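Side-chain contacts in DMATS type aromatic prenyltransferase (Micromonospora olivasterospora, PDB 6ZRY), which probably transfers a dimethylallyl group to the indole ring of tryptophan, at its C6 position, as a tryptophan prenyltransferase of the DMATS type: residues R177-H182 with L212-H217; A228-G233 with G260-T265. All coordinates share one frame; numbering follows the deposited sequence. Where two conformers were deposited one is given.

Contact 1. Residues R177-H182 with L212-H217; sequences RALLDH and LYLTHH
Leu179 of the helix and Leu214 of the strand reach toward each other and meet tip to tip, methyl against methyl. CD2 of Leu179 does most of the touching: it lies 3.9 Å from Leu214 CD2 and equally 3.9 Å from Leu214 CD1, so it rests against both prongs of the isopropyl fork. The other methyl, Leu179 CD1, reaches Leu214 CD2 as well, at 4.1 Å. Leu212, two residues earlier on the same side of the strand, adds a single methyl, its CD2 standing 4.1 Å from Leu179 CD2. One branch of the helix leucine therefore collects three methyls from two strand residues.

The torsions account for this bridge. With CG opposite the backbone N (chi1 -180°), Leu179 is extended straight off the helix, which spans a wide backbone gap: even the nearest CA atoms, those of Leu179 and Leu212, are 10.3 Å apart. Leu214 places CG opposite its carbonyl carbon (chi1 -86°), and both its methyls are then turned to Leu179 CD2. No hydrogen bond crosses here, and the interaction is wholly apolar and buried.

Tyr213 and Thr215 project from the other surface of the strand, and Tyr213 meets Phe197 of the tryptophan pocket edge-to-face. Leu212 and Leu214 thus belong to the outer surface of the sheet in the ABBA barrel, where helix 174-182 covers them. Leu195 of strand 193-201 touches both strand leucines from one neighbour, while strand 258-265, on the other flank of strand 209-220, supplies Phe264 against Leu212.

Contact 2. Residues A228-G233 with G260-T265; sequences ASVVDG and GSYTFT
Two valines of the loop press on the ring of Tyr262, and this apolar packing makes up most of the contact. Val231 comes closer: its CG2 lies 3.6 Å from Tyr262 CD2 and 3.7 Å from Tyr262 CE2, nearly equidistant from these neighbouring ring carbons and oblique to the ring. Val230 crosses the tyrosine side chain at about a right angle, its CG2 4.1 Å from Tyr262 CE2. In Val231, CG1 is turned opposite the backbone N (chi1 -177°), which leaves CG2 as the branch that meets the ring.

The phenol end meets backbone instead. Tyr262 OH sits 3.5 Å from Ala228 N and 3.8 Å from Ala228 CA, a loose approach rather than a hydrogen bond.

Both valines are presented by a type I beta turn from Ala228 to Val231, closed by a hydrogen bond of 2.9 Å from Val231 N to Ala228 O. The turn starts at Ala228, the last residue of helix 221-228, and laps against the outside of the ABBA barrel, where strand 258-265 is one of the antiparallel staves.

An aromatic interaction is added from the adjoining strand 273-278: Tyr274 meets the Tyr262 ring edge-to-face and also touches Ala228 and Val231. Replacing Tyr262 by an alanine would probably open a gap beside the two valines and take away the edge-to-face contact with Tyr274.

How the contacts relate
Contact 1 closes before contact 2 opens along the chain, and their centres lie about 9 Å apart. They share the outer surface of one sheet, since strands 209-220 and 258-265 are antiparallel neighbours, joined by probable backbone hydrogen bonds from Leu214 N to Gly260 O (2.7 Å) and between Tyr262 N and Leu212 O (2.8 Å). Side chains continue the layer: Leu179 CD1 packs 3.6 Å from Tyr262 CZ, and Leu179 also touches Val230. Helix 174-182 and the 228-233 turn thus cover adjoining patches of the barrel wall, whose interior holds the tryptophan; the side chains of Leu214 and Tyr262 are about 10 and 12 Å from the bound tryptophan.

Contact 1. Residues R177-H182 with L212-H217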
loop_
_atom_site.group_PDB
_atom_site.type_symbol
_atom_site.label_atom_id
_atom_site.label_comp_id
_atom_site.label_asym_id
_atom_site.label_seq_id
_atom_site.Cartn_x
_atom_site.Cartn_y
_atom_site.Cartn_z
ATOM N N ARG A 177 2.261 9.049 20.252
ATOM C CA ARG A 177 2.403 10.351 20.970
ATOM C C ARG A 177 3.764 10.958 20.584
ATOM O O ARG A 177 3.808 12.150 20.296
ATOM C CB ARG A 177 2.226 10.191 22.490
ATOM C CG ARG A 177 0.791 10.395 22.968
ATOM C CD ARG A 177 0.606 10.383 24.481
ATOM N NE ARG A 177 0.527 9.019 24.981
ATOM C CZ ARG A 177 1.511 8.342 25.584
ATOM N NH1 ARG A 177 2.696 8.896 25.807
ATOM N NH2 ARG A 177 1.299 7.098 25.970
ATOM N N ALA A 178 4.814 10.131 20.518
ATOM C CA ALA A 178 6.170 10.536 20.071
ATOM C C ALA A 178 6.088 11.114 18.651
ATOM O O ALA A 178 6.709 12.160 18.396
ATOM C CB ALA A 178 7.126 9.371 20.138
ATOM N N LEU A 179 5.301 10.489 17.762
ATOM C CA LEU A 179 5.164 10.978 16.376
ATOM C C LEU A 179 4.382 12.294 16.376
ATOM O O LEU A 179 4.834 13.231 15.726
ATOM C CB LEU A 179 4.511 9.897 15.509
ATOM C CG LEU A 179 4.297 10.244 14.030
ATOM C CD1 LEU A 179 5.601 10.350 13.284
ATOM C CD2 LEU A 179 3.411 9.212 13.359
ATOM N N LEU A 180 3.241 12.378 17.047
ATOM C CA LEU A 180 2.424 13.629 17.006
ATOM C C LEU A 180 3.199 14.782 17.657
ATOM O O LEU A 180 3.170 15.884 17.122
ATOM C CB LEU A 180 1.073 13.409 17.696
ATOM C CG LEU A 180 -0.030 12.729 16.876
ATOM C CD1 LEU A 180 -1.391 12.965 17.523
ATOM C CD2 LEU A 180 -0.053 13.193 15.418
ATOM N N ASP A 181 3.860 14.547 18.786
ATOM C CA ASP A 181 4.500 15.635 19.559
ATOM C C ASP A 181 5.866 16.000 18.971
ATOM O O ASP A 181 6.283 17.173 19.164
ATOM C CB ASP A 181 4.626 15.271 21.024
ATOM C CG ASP A 181 3.275 15.240 21.738
ATOM O OD1 ASP A 181 2.290 15.728 21.145
ATOM O OD2 ASP A 181 3.223 14.697 22.824
ATOM N N HIS A 182 6.573 15.047 18.351
ATOM C CA HIS A 182 7.994 15.250 17.935
ATOM C C HIS A 182 8.268 14.845 16.477
ATOM O O HIS A 182 9.416 15.038 16.075
ATOM C CB HIS A 182 8.940 14.516 18.913
ATOM C CG HIS A 182 8.806 15.058 20.289
ATOM N ND1 HIS A 182 9.182 16.338 20.606
ATOM C CD2 HIS A 182 8.255 14.518 21.398
ATOM C CE1 HIS A 182 8.874 16.571 21.896
ATOM N NE2 HIS A 182 8.309 15.458 22.392
ATOM N N LEU A 212 0.974 2.888 10.725
ATOM C CA LEU A 212 0.345 4.175 10.388
ATOM C C LEU A 212 1.105 4.813 9.241
ATOM O O LEU A 212 2.325 4.964 9.354
ATOM C CB LEU A 212 0.344 5.075 11.621
ATOM C CG LEU A 212 -0.386 6.407 11.463
ATOM C CD1 LEU A 212 -1.881 6.216 11.301
ATOM C CD2 LEU A 212 -0.097 7.317 12.639
ATOM N N TYR A 213 0.394 5.250 8.222
ATOM C CA TYR A 213 0.995 5.914 7.049
ATOM C C TYR A 213 0.647 7.391 7.070
ATOM O O TYR A 213 -0.565 7.701 7.232
ATOM C CB TYR A 213 0.470 5.307 5.763
ATOM C CG TYR A 213 0.869 3.891 5.443
ATOM C CD1 TYR A 213 0.465 2.818 6.227
ATOM C CD2 TYR A 213 1.534 3.599 4.254
ATOM C CE1 TYR A 213 0.779 1.512 5.899
ATOM C CE2 TYR A 213 1.848 2.290 3.908
ATOM C CZ TYR A 213 1.462 1.244 4.734
ATOM O OH TYR A 213 1.726 -0.057 4.416
ATOM N N LEU A 214 1.646 8.252 6.913
ATOM C CA LEU A 214 1.502 9.735 6.834
ATOM C C LEU A 214 1.858 10.167 5.415
ATOM O O LEU A 214 2.894 9.720 4.938
ATOM C CB LEU A 214 2.470 10.398 7.804
ATOM C CG LEU A 214 2.027 10.578 9.239
ATOM C CD1 LEU A 214 1.618 9.271 9.860
ATOM C CD2 LEU A 214 3.181 11.208 10.055
ATOM N N THR A 215 1.055 11.009 4.807
ATOM C CA THR A 215 1.344 11.621 3.503
ATOM C C THR A 215 1.894 13.008 3.772
ATOM O O THR A 215 1.220 13.791 4.475
ATOM C CB THR A 215 0.119 11.627 2.589
ATOM O OG1 THR A 215 -0.323 10.269 2.429
ATOM C CG2 THR A 215 0.404 12.255 1.246
ATOM N N HIS A 216 3.077 13.282 3.252
ATOM C CA HIS A 216 3.816 14.542 3.432
ATOM C C HIS A 216 3.646 15.390 2.173
ATOM O O HIS A 216 4.440 15.211 1.236
ATOM C CB HIS A 216 5.295 14.246 3.728
ATOM C CG HIS A 216 5.516 13.424 4.944
ATOM N ND1 HIS A 216 5.292 13.915 6.226
ATOM C CD2 HIS A 216 5.986 12.170 5.104
ATOM C CE1 HIS A 216 5.578 12.987 7.105
ATOM N NE2 HIS A 216 6.030 11.923 6.455
ATOM N N HIS A 217 2.655 16.260 2.130
ATOM C CA HIS A 217 2.336 17.070 0.925
ATOM C C HIS A 217 3.435 18.109 0.686
ATOM O O HIS A 217 3.868 18.732 1.658
ATOM C CB HIS A 217 0.941 17.691 1.043
ATOM C CG HIS A 217 -0.132 16.671 0.955
ATOM N ND1 HIS A 217 -0.570 16.162 -0.261
ATOM C CD2 HIS A 217 -0.790 15.993 1.920
ATOM C CE1 HIS A 217 -1.497 15.253 -0.042
ATOM N NE2 HIS A 217 -1.647 15.123 1.305
#

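Contact 2. Residues A228-G233 with G260-T265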
loop_
_atom_site.group_PDB
_atom_site.type_symbol
_atom_site.label_atom_id
_atom_site.label_comp_id
_atom_site.label_asym_id
_atom_site.label_seq_id
_atom_site.Cartn_x
_atom_site.Cartn_y
_atom_site.Cartn_z
ATOM N N ALA A 228 11.001 10.854 10.109
ATOM C CA ALA A 228 11.458 9.452 10.223
ATOM C C ALA A 228 12.356 9.261 11.449
ATOM O O ALA A 228 12.405 8.145 11.979
ATOM C CB ALA A 228 12.156 9.027 8.961
ATOM N N SER A 229 13.071 10.300 11.873
ATOM C CA SER A 229 14.114 10.199 12.916
ATOM C C SER A 229 13.519 9.862 14.289
ATOM O O SER A 229 14.324 9.531 15.171
ATOM C CB SER A 229 14.991 11.434 12.958
ATOM O OG SER A 229 14.252 12.571 13.312
ATOM N N VAL A 230 12.188 9.895 14.489
ATOM C CA VAL A 230 11.579 9.398 15.772
ATOM C C VAL A 230 11.685 7.872 15.841
ATOM O O VAL A 230 11.545 7.328 16.952
ATOM C CB VAL A 230 10.117 9.847 16.029
ATOM C CG1 VAL A 230 9.991 11.365 16.078
ATOM C CG2 VAL A 230 9.124 9.246 15.044
ATOM N N VAL A 231 11.909 7.191 14.718
ATOM C CA VAL A 231 12.004 5.712 14.693
ATOM C C VAL A 231 13.387 5.267 15.150
ATOM O O VAL A 231 14.417 5.766 14.593
ATOM C CB VAL A 231 11.689 5.160 13.301
ATOM C CG1 VAL A 231 11.720 3.631 13.277
ATOM C CG2 VAL A 231 10.355 5.717 12.776
ATOM N N ASP A 232 13.390 4.258 16.020
ATOM C CA ASP A 232 14.568 3.489 16.473
ATOM C C ASP A 232 15.431 3.065 15.304
ATOM O O ASP A 232 14.935 2.308 14.454
ATOM C CB ASP A 232 14.154 2.198 17.175
ATOM C CG ASP A 232 13.904 2.368 18.645
ATOM O OD1 ASP A 232 13.753 3.522 19.087
ATOM O OD2 ASP A 232 13.879 1.341 19.341
ATOM N N GLY A 233 16.677 3.517 15.304
ATOM C CA GLY A 233 17.757 2.948 14.498
ATOM C C GLY A 233 17.655 3.287 13.024
ATOM O O GLY A 233 18.442 2.711 12.266
ATOM N N GLY A 260 5.389 8.213 4.417
ATOM C CA GLY A 260 6.101 7.432 5.421
ATOM C C GLY A 260 5.170 6.555 6.189
ATOM O O GLY A 260 4.048 7.003 6.480
ATOM N N SER A 261 5.615 5.372 6.573
ATOM C CA SER A 261 4.851 4.496 7.481
ATOM C C SER A 261 5.676 4.177 8.723
ATOM O O SER A 261 6.909 4.135 8.644
ATOM C CB SER A 261 4.333 3.265 6.799
ATOM O OG SER A 261 5.364 2.353 6.555
ATOM N N TYR A 262 4.969 4.084 9.834
ATOM C CA TYR A 262 5.488 3.890 11.191
ATOM C C TYR A 262 4.885 2.632 11.756
ATOM O O TYR A 262 3.668 2.497 11.739
ATOM C CB TYR A 262 5.130 5.120 12.037
ATOM C CG TYR A 262 5.744 6.385 11.509
ATOM C CD1 TYR A 262 5.131 7.139 10.509
ATOM C CD2 TYR A 262 7.004 6.754 11.921
ATOM C CE1 TYR A 262 5.745 8.271 9.977
ATOM C CE2 TYR A 262 7.620 7.892 11.431
ATOM C CZ TYR A 262 6.991 8.663 10.470
ATOM O OH TYR A 262 7.655 9.773 10.004
ATOM N N THR A 263 5.699 1.733 12.249
ATOM C CA THR A 263 5.245 0.500 12.893
ATOM C C THR A 263 5.242 0.711 14.401
ATOM O O THR A 263 6.317 0.950 14.956
ATOM C CB THR A 263 6.095 -0.696 12.476
ATOM O OG1 THR A 263 6.010 -0.799 11.061
ATOM C CG2 THR A 263 5.597 -1.982 13.072
ATOM N N PHE A 264 4.058 0.641 15.001
ATOM C CA PHE A 264 3.803 0.782 16.456
ATOM C C PHE A 264 3.627 -0.606 17.042
ATOM O O PHE A 264 2.820 -1.415 16.502
ATOM C CB PHE A 264 2.562 1.627 16.734
ATOM C CG PHE A 264 2.580 2.998 16.121
ATOM C CD1 PHE A 264 3.733 3.772 16.135
ATOM C CD2 PHE A 264 1.444 3.531 15.532
ATOM C CE1 PHE A 264 3.742 5.055 15.596
ATOM C CE2 PHE A 264 1.465 4.808 14.986
ATOM C CZ PHE A 264 2.615 5.558 15.011
ATOM N N THR A 265 4.343 -0.879 18.110
ATOM C CA THR A 265 4.308 -2.184 18.790
ATOM C C THR A 265 4.140 -1.980 20.302
ATOM O O THR A 265 4.517 -0.895 20.815
ATOM C CB THR A 265 5.550 -2.989 18.394
ATOM O OG1 THR A 265 5.272 -4.319 18.817
ATOM C CG2 THR A 265 6.833 -2.440 18.989
#